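Extracellular ligand-binding receptor (PDB 4F06) probably serves as the solute-binding protein of an ABC transporter for lignin-derived aromatic compounds, and binds p-hydroxybenzoic acid. Local coordinates at residues S261-A266 / V321-E326; T337-L342 / L357-A362. All coordinates share one frame; numbering follows the deposited sequence.

How the interactions relate
Both contacts lie on the same side of the chain's centre and reach one mixed sheet, but they attach different things to it. Interaction 1 sets the first turn of helix 262-273 against the tight turn that ends strand 319-322; it is small, partly buried, and made of van der Waals packing with one bridging water. Interaction 2 is the ladder between strands 336-348 and 351-363, larger and rich in backbone hydrogen bonds, with segment 337-342 mostly buried and segment 357-362 mostly exposed. Arg324 couples them: its O meets Tyr341 OH and its NH1 meets Gln338 OE1, probable hydrogen bonds of 2.7 Å each.

Interaction 1 (S261-A266 / V321-E326); sequences SPENKA and VSPRGE
Ser261 OG is held by two partners: it accepts from Asn264 N at 3.0 Å, and it pairs at 2.7 Å with a water that donates to Ser322 O across the contact. The first bond makes Ser261 the N-cap of helix 262-273, and its chi1 of 73° turns the short hydroxyl back over the first turn. Without this hydroxyl, as with an alanine here, Asn264 N would probably lose its capping partner and the water its link to the helix start. Beside the bridge, Glu263 runs alongside Pro323, both pointing the same way. Its CG packs 3.5 Å from Pro323 N, while in the conformer described the bend at chi2 brings OE2 to 4.0 Å from Pro323 CG. Asn264 crosses that ring at about a right angle, its CB 3.3 Å from Pro323 O; its OD1 takes a hydrogen bond from Tyr255 OH. Proline suits the second place of the type I turn Ser322-Gly325, whose phi it fixes. Ser322 OG accepts from Arg324 N at 3.1 Å, an ST turn, and also from Arg324 NE in the guanidinium plane, besides bonding Asp290. The helix start thus rests on the corner joining strands 319-322 and 327-329, with Val286 and Tyr289 of helix 283-301 packing alongside.

Interaction 2 (T337-L342 / L357-A362); sequences TQNVYL and LETFKA
With chi1 at -61°, CG of Asn339 stands anti to its carbonyl carbon, and the amide swings across to segment 357-362 although its CB bond does not point at that segment; Tyr341 CG is likewise anti to its carbonyl carbon (chi1 -54°), which lays the ring edge beside Thr359. OD1 of Asn339 accepts from Ala362 N at 3.1 Å, in the carbonyl plane and on a lone pair, and takes a second bond from a water. The other end of the amide, ND2, donates to Tyr341 OH at 3.0 Å, nearly in the amide plane, so both ends are held and the flip of the group is fixed. Asparagine suits this place because one short side chain offers an acceptor to a main chain and a donor to a phenol. Tyr341 OH also bonds Arg324 O, and the edge of its ring, at CD2, lies 3.4 Å from Thr359 OG1; the two side chains run side by side on one face, with Thr359 CG2 against Asn339 ND2.

The frame is an antiparallel beta hairpin of strands 336-348 and 351-363. In the hydrogen-bonded pair of Val340 and Phe360, Val340 N donates to Phe360 O at 2.9 Å and Phe360 N returns the bond to Val340 O at 2.8 Å. Further along, Leu342 O accepts from Leu357 N at 2.8 Å in an almost straight bond (176°) and only weakly from Glu358 N: a classic beta bulge. On the face opposite Tyr341, Leu342 CB meets the Phe360 ring at its edge, 4.2 Å from CE2, and both residues reach Val133 of helix 123-136. Leucine and phenylalanine give that helix an apolar surface, whereas the exposed Glu358, extended beyond CG, passes its carboxylate along Leu342 CD2.

Interaction 1 (S261-A266 / V321-E326)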
loop_
_atom_site.group_PDB
_atom_site.type_symbol
_atom_site.label_atom_id
_atom_site.label_comp_id
_atom_site.label_asym_id
_atom_site.label_seq_id
_atom_site.Cartn_x
_atom_site.Cartn_y
_atom_site.Cartn_z
ATOM N N SER A 261 -9.086 -5.161 16.508
ATOM C CA SER A 261 -10.382 -5.735 16.101
ATOM C C SER A 261 -10.277 -7.232 16.162
ATOM O O SER A 261 -9.184 -7.772 16.032
ATOM C CB SER A 261 -10.823 -5.280 14.700
ATOM O OG SER A 261 -10.000 -5.950 13.736
ATOM N N PRO A 262 -11.423 -7.909 16.314
ATOM C CA PRO A 262 -11.356 -9.376 16.293
ATOM C C PRO A 262 -10.804 -9.901 14.975
ATOM O O PRO A 262 -10.098 -10.912 14.949
ATOM C CB PRO A 262 -12.828 -9.797 16.465
ATOM C CG PRO A 262 -13.473 -8.640 17.142
ATOM C CD PRO A 262 -12.754 -7.399 16.713
ATOM N N GLU A 263 -11.175 -9.270 13.864
ATOM C CA GLU A 263 -10.710 -9.775 12.584
ATOM C C GLU A 263 -9.204 -9.613 12.431
ATOM O O GLU A 263 -8.544 -10.471 11.848
ATOM C CB GLU A 263 -11.449 -9.095 11.426
ATOM C CG GLU A 263 -11.091 -9.658 10.073
ATOM C CD GLU A 263 -11.247 -11.174 9.978
ATOM O OE1 GLU A 263 -12.054 -11.741 10.735
ATOM O OE2 GLU A 263 -10.524 -11.771 9.132
ATOM N N ASN A 264 -8.642 -8.506 12.928
ATOM C CA ASN A 264 -7.189 -8.382 12.857
ATOM C C ASN A 264 -6.495 -9.391 13.779
ATOM O O ASN A 264 -5.498 -9.978 13.382
ATOM C CB ASN A 264 -6.718 -6.963 13.153
ATOM C CG ASN A 264 -5.258 -6.785 12.768
ATOM O OD1 ASN A 264 -4.837 -7.249 11.681
ATOM N ND2 ASN A 264 -4.475 -6.157 13.630
ATOM N N LYS A 265 -7.042 -9.626 14.973
ATOM C CA LYS A 265 -6.429 -10.626 15.864
ATOM C C LYS A 265 -6.452 -11.998 15.198
ATOM O O LYS A 265 -5.458 -12.756 15.264
ATOM C CB LYS A 265 -7.184 -10.628 17.184
ATOM C CG LYS A 265 -6.971 -9.352 17.987
ATOM C CD LYS A 265 -7.874 -9.353 19.227
ATOM C CE LYS A 265 -7.479 -8.342 20.292
ATOM N NZ LYS A 265 -7.628 -7.047 19.664
ATOM N N ALA A 266 -7.550 -12.336 14.520
ATOM C CA ALA A 266 -7.637 -13.610 13.847
ATOM C C ALA A 266 -6.635 -13.683 12.678
ATOM O O ALA A 266 -5.990 -14.697 12.474
ATOM C CB ALA A 266 -9.069 -13.812 13.346
ATOM N N VAL A 321 -15.742 -7.149 6.217
ATOM C CA VAL A 321 -14.857 -6.710 7.276
ATOM C C VAL A 321 -13.457 -7.317 7.065
ATOM O O VAL A 321 -13.281 -8.532 7.137
ATOM C CB VAL A 321 -15.372 -7.034 8.695
ATOM C CG1 VAL A 321 -14.480 -6.365 9.736
ATOM C CG2 VAL A 321 -16.845 -6.611 8.874
ATOM N N SER A 322 -12.523 -6.457 6.670
ATOM C CA SER A 322 -11.113 -6.829 6.513
ATOM C C SER A 322 -10.431 -6.820 7.881
ATOM O O SER A 322 -10.889 -6.128 8.786
ATOM C CB SER A 322 -10.498 -5.764 5.582
ATOM O OG SER A 322 -9.076 -5.853 5.534
ATOM N N PRO A 323 -9.268 -7.459 8.007
ATOM C CA PRO A 323 -8.451 -7.243 9.211
ATOM C C PRO A 323 -8.183 -5.753 9.451
ATOM O O PRO A 323 -7.990 -5.335 10.596
ATOM C CB PRO A 323 -7.164 -8.008 8.895
ATOM C CG PRO A 323 -7.663 -9.144 8.026
ATOM C CD PRO A 323 -8.700 -8.509 7.132
ATOM N N ARG A 324 -8.177 -4.934 8.377
ATOM C CA ARG A 324 -7.876 -3.492 8.552
ATOM C C ARG A 324 -9.038 -2.643 9.047
ATOM O O ARG A 324 -8.827 -1.475 9.433
ATOM C CB ARG A 324 -7.365 -2.908 7.219
ATOM C CG ARG A 324 -8.501 -2.603 6.213
ATOM C CD ARG A 324 -7.949 -2.284 4.813
ATOM N NE ARG A 324 -7.630 -3.524 4.098
ATOM C CZ ARG A 324 -7.039 -3.536 2.887
ATOM N NH1 ARG A 324 -6.646 -2.383 2.324
ATOM N NH2 ARG A 324 -6.799 -4.727 2.294
ATOM N N GLY A 325 -10.284 -3.165 8.943
ATOM C CA GLY A 325 -11.512 -2.367 9.150
ATOM C C GLY A 325 -12.547 -2.756 8.106
ATOM O O GLY A 325 -12.288 -3.584 7.228
ATOM N N GLU A 326 -13.726 -2.150 8.187
ATOM C CA GLU A 326 -14.771 -2.360 7.163
ATOM C C GLU A 326 -14.301 -1.789 5.833
ATOM O O GLU A 326 -13.726 -0.690 5.801
ATOM C CB GLU A 326 -16.076 -1.706 7.633
ATOM C CG GLU A 326 -16.575 -2.321 8.928
ATOM C CD GLU A 326 -17.987 -1.988 9.327
ATOM O OE1 GLU A 326 -18.545 -0.948 8.909
ATOM O OE2 GLU A 326 -18.523 -2.781 10.125
HETATM O O HOH W 1 -11.403 -5.336 11.489
#

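Interaction 2 (T337-L342 / L357-A362)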
loop_
_atom_site.group_PDB
_atom_site.type_symbol
_atom_site.label_atom_id
_atom_site.label_comp_id
_atom_site.label_asym_id
_atom_site.label_seq_id
_atom_site.Cartn_x
_atom_site.Cartn_y
_atom_site.Cartn_z
ATOM N N THR A 337 -12.604 1.135 -0.910
ATOM C CA THR A 337 -12.967 2.171 0.036
ATOM C C THR A 337 -12.705 1.653 1.446
ATOM O O THR A 337 -13.053 0.510 1.753
ATOM C CB THR A 337 -14.444 2.521 -0.140
ATOM O OG1 THR A 337 -14.553 3.177 -1.401
ATOM C CG2 THR A 337 -14.943 3.482 0.957
ATOM N N GLN A 338 -12.083 2.457 2.298
ATOM C CA GLN A 338 -11.614 1.941 3.586
ATOM C C GLN A 338 -11.363 3.096 4.522
ATOM O O GLN A 338 -11.123 4.252 4.137
ATOM C CB GLN A 338 -10.318 1.148 3.376
ATOM C CG GLN A 338 -9.143 1.991 2.814
ATOM C CD GLN A 338 -8.024 1.078 2.371
ATOM O OE1 GLN A 338 -7.900 -0.023 2.882
ATOM N NE2 GLN A 338 -7.179 1.527 1.422
ATOM N N ASN A 339 -11.319 2.778 5.816
ATOM C CA ASN A 339 -10.891 3.780 6.810
ATOM C C ASN A 339 -9.425 4.159 6.594
ATOM O O ASN A 339 -8.585 3.325 6.166
ATOM C CB ASN A 339 -10.963 3.148 8.203
ATOM C CG ASN A 339 -12.359 2.715 8.591
ATOM O OD1 ASN A 339 -13.368 3.130 7.975
ATOM N ND2 ASN A 339 -12.420 1.894 9.641
ATOM N N VAL A 340 -9.111 5.416 6.893
ATOM C CA VAL A 340 -7.718 5.862 7.020
ATOM C C VAL A 340 -7.516 6.293 8.445
ATOM O O VAL A 340 -8.371 7.020 8.993
ATOM C CB VAL A 340 -7.422 7.011 6.007
ATOM C CG1 VAL A 340 -6.012 7.568 6.225
ATOM C CG2 VAL A 340 -7.579 6.482 4.573
ATOM N N TYR A 341 -6.467 5.817 9.090
ATOM C CA TYR A 341 -6.250 6.099 10.499
ATOM C C TYR A 341 -5.062 7.060 10.650
ATOM O O TYR A 341 -4.081 6.970 9.917
ATOM C CB TYR A 341 -5.946 4.789 11.268
ATOM C CG TYR A 341 -6.989 3.720 11.083
ATOM C CD1 TYR A 341 -6.908 2.784 10.027
ATOM C CD2 TYR A 341 -8.053 3.615 11.984
ATOM C CE1 TYR A 341 -7.861 1.815 9.846
ATOM C CE2 TYR A 341 -8.979 2.598 11.831
ATOM C CZ TYR A 341 -8.898 1.696 10.777
ATOM O OH TYR A 341 -9.856 0.713 10.642
ATOM N N LEU A 342 -5.155 7.933 11.642
ATOM C CA LEU A 342 -3.986 8.672 12.128
ATOM C C LEU A 342 -3.311 7.798 13.159
ATOM O O LEU A 342 -3.987 7.327 14.092
ATOM C CB LEU A 342 -4.405 10.013 12.747
ATOM C CG LEU A 342 -3.225 10.742 13.443
ATOM C CD1 LEU A 342 -2.166 11.203 12.435
ATOM C CD2 LEU A 342 -3.772 11.892 14.274
ATOM N N LEU A 357 -4.825 6.433 16.560
ATOM C CA LEU A 357 -5.356 7.434 17.504
ATOM C C LEU A 357 -6.684 8.015 17.011
ATOM O O LEU A 357 -7.450 8.551 17.800
ATOM C CB LEU A 357 -4.378 8.613 17.640
ATOM C CG LEU A 357 -2.981 8.286 18.102
ATOM C CD1 LEU A 357 -2.188 9.569 18.206
ATOM C CD2 LEU A 357 -2.989 7.564 19.434
ATOM N N GLU A 358 -6.906 8.012 15.695
ATOM C CA GLU A 358 -8.106 8.579 15.118
ATOM C C GLU A 358 -8.445 7.834 13.863
ATOM O O GLU A 358 -7.547 7.365 13.158
ATOM C CB GLU A 358 -7.898 10.067 14.855
ATOM C CG GLU A 358 -9.136 10.794 14.399
ATOM C CD GLU A 358 -8.892 12.301 14.289
ATOM O OE1 GLU A 358 -7.720 12.750 14.307
ATOM O OE2 GLU A 358 -9.881 13.025 14.095
ATOM N N THR A 359 -9.731 7.710 13.577
ATOM C CA THR A 359 -10.229 7.057 12.356
ATOM C C THR A 359 -10.940 8.074 11.463
ATOM O O THR A 359 -11.719 8.885 11.971
ATOM C CB THR A 359 -11.265 5.962 12.738
ATOM O OG1 THR A 359 -10.620 5.026 13.622
ATOM C CG2 THR A 359 -11.733 5.189 11.507
ATOM N N PHE A 360 -10.675 7.985 10.153
ATOM C CA PHE A 360 -11.428 8.755 9.147
ATOM C C PHE A 360 -12.107 7.686 8.309
ATOM O O PHE A 360 -11.486 7.049 7.447
ATOM C CB PHE A 360 -10.470 9.631 8.317
ATOM C CG PHE A 360 -9.709 10.606 9.155
ATOM C CD1 PHE A 360 -10.285 11.810 9.544
ATOM C CD2 PHE A 360 -8.449 10.327 9.617
ATOM C CE1 PHE A 360 -9.610 12.720 10.359
ATOM C CE2 PHE A 360 -7.763 11.220 10.446
ATOM C CZ PHE A 360 -8.360 12.412 10.833
ATOM N N LYS A 361 -13.401 7.454 8.556
ATOM C CA LYS A 361 -14.048 6.305 7.950
ATOM C C LYS A 361 -14.296 6.400 6.451
ATOM O O LYS A 361 -14.531 7.470 5.925
ATOM C CB LYS A 361 -15.375 6.022 8.638
ATOM C CG LYS A 361 -15.234 5.489 10.058
ATOM C CD LYS A 361 -16.550 5.363 10.785
ATOM C CE LYS A 361 -17.529 4.550 10.023
ATOM N NZ LYS A 361 -17.296 3.155 10.468
ATOM N N ALA A 362 -14.209 5.237 5.795
ATOM C CA ALA A 362 -14.790 5.024 4.452
ATOM C C ALA A 362 -14.294 6.095 3.455
ATOM O O ALA A 362 -15.063 6.739 2.741
ATOM C CB ALA A 362 -16.315 5.002 4.587
HETATM O O HOH W 2 -15.933 2.419 7.358
#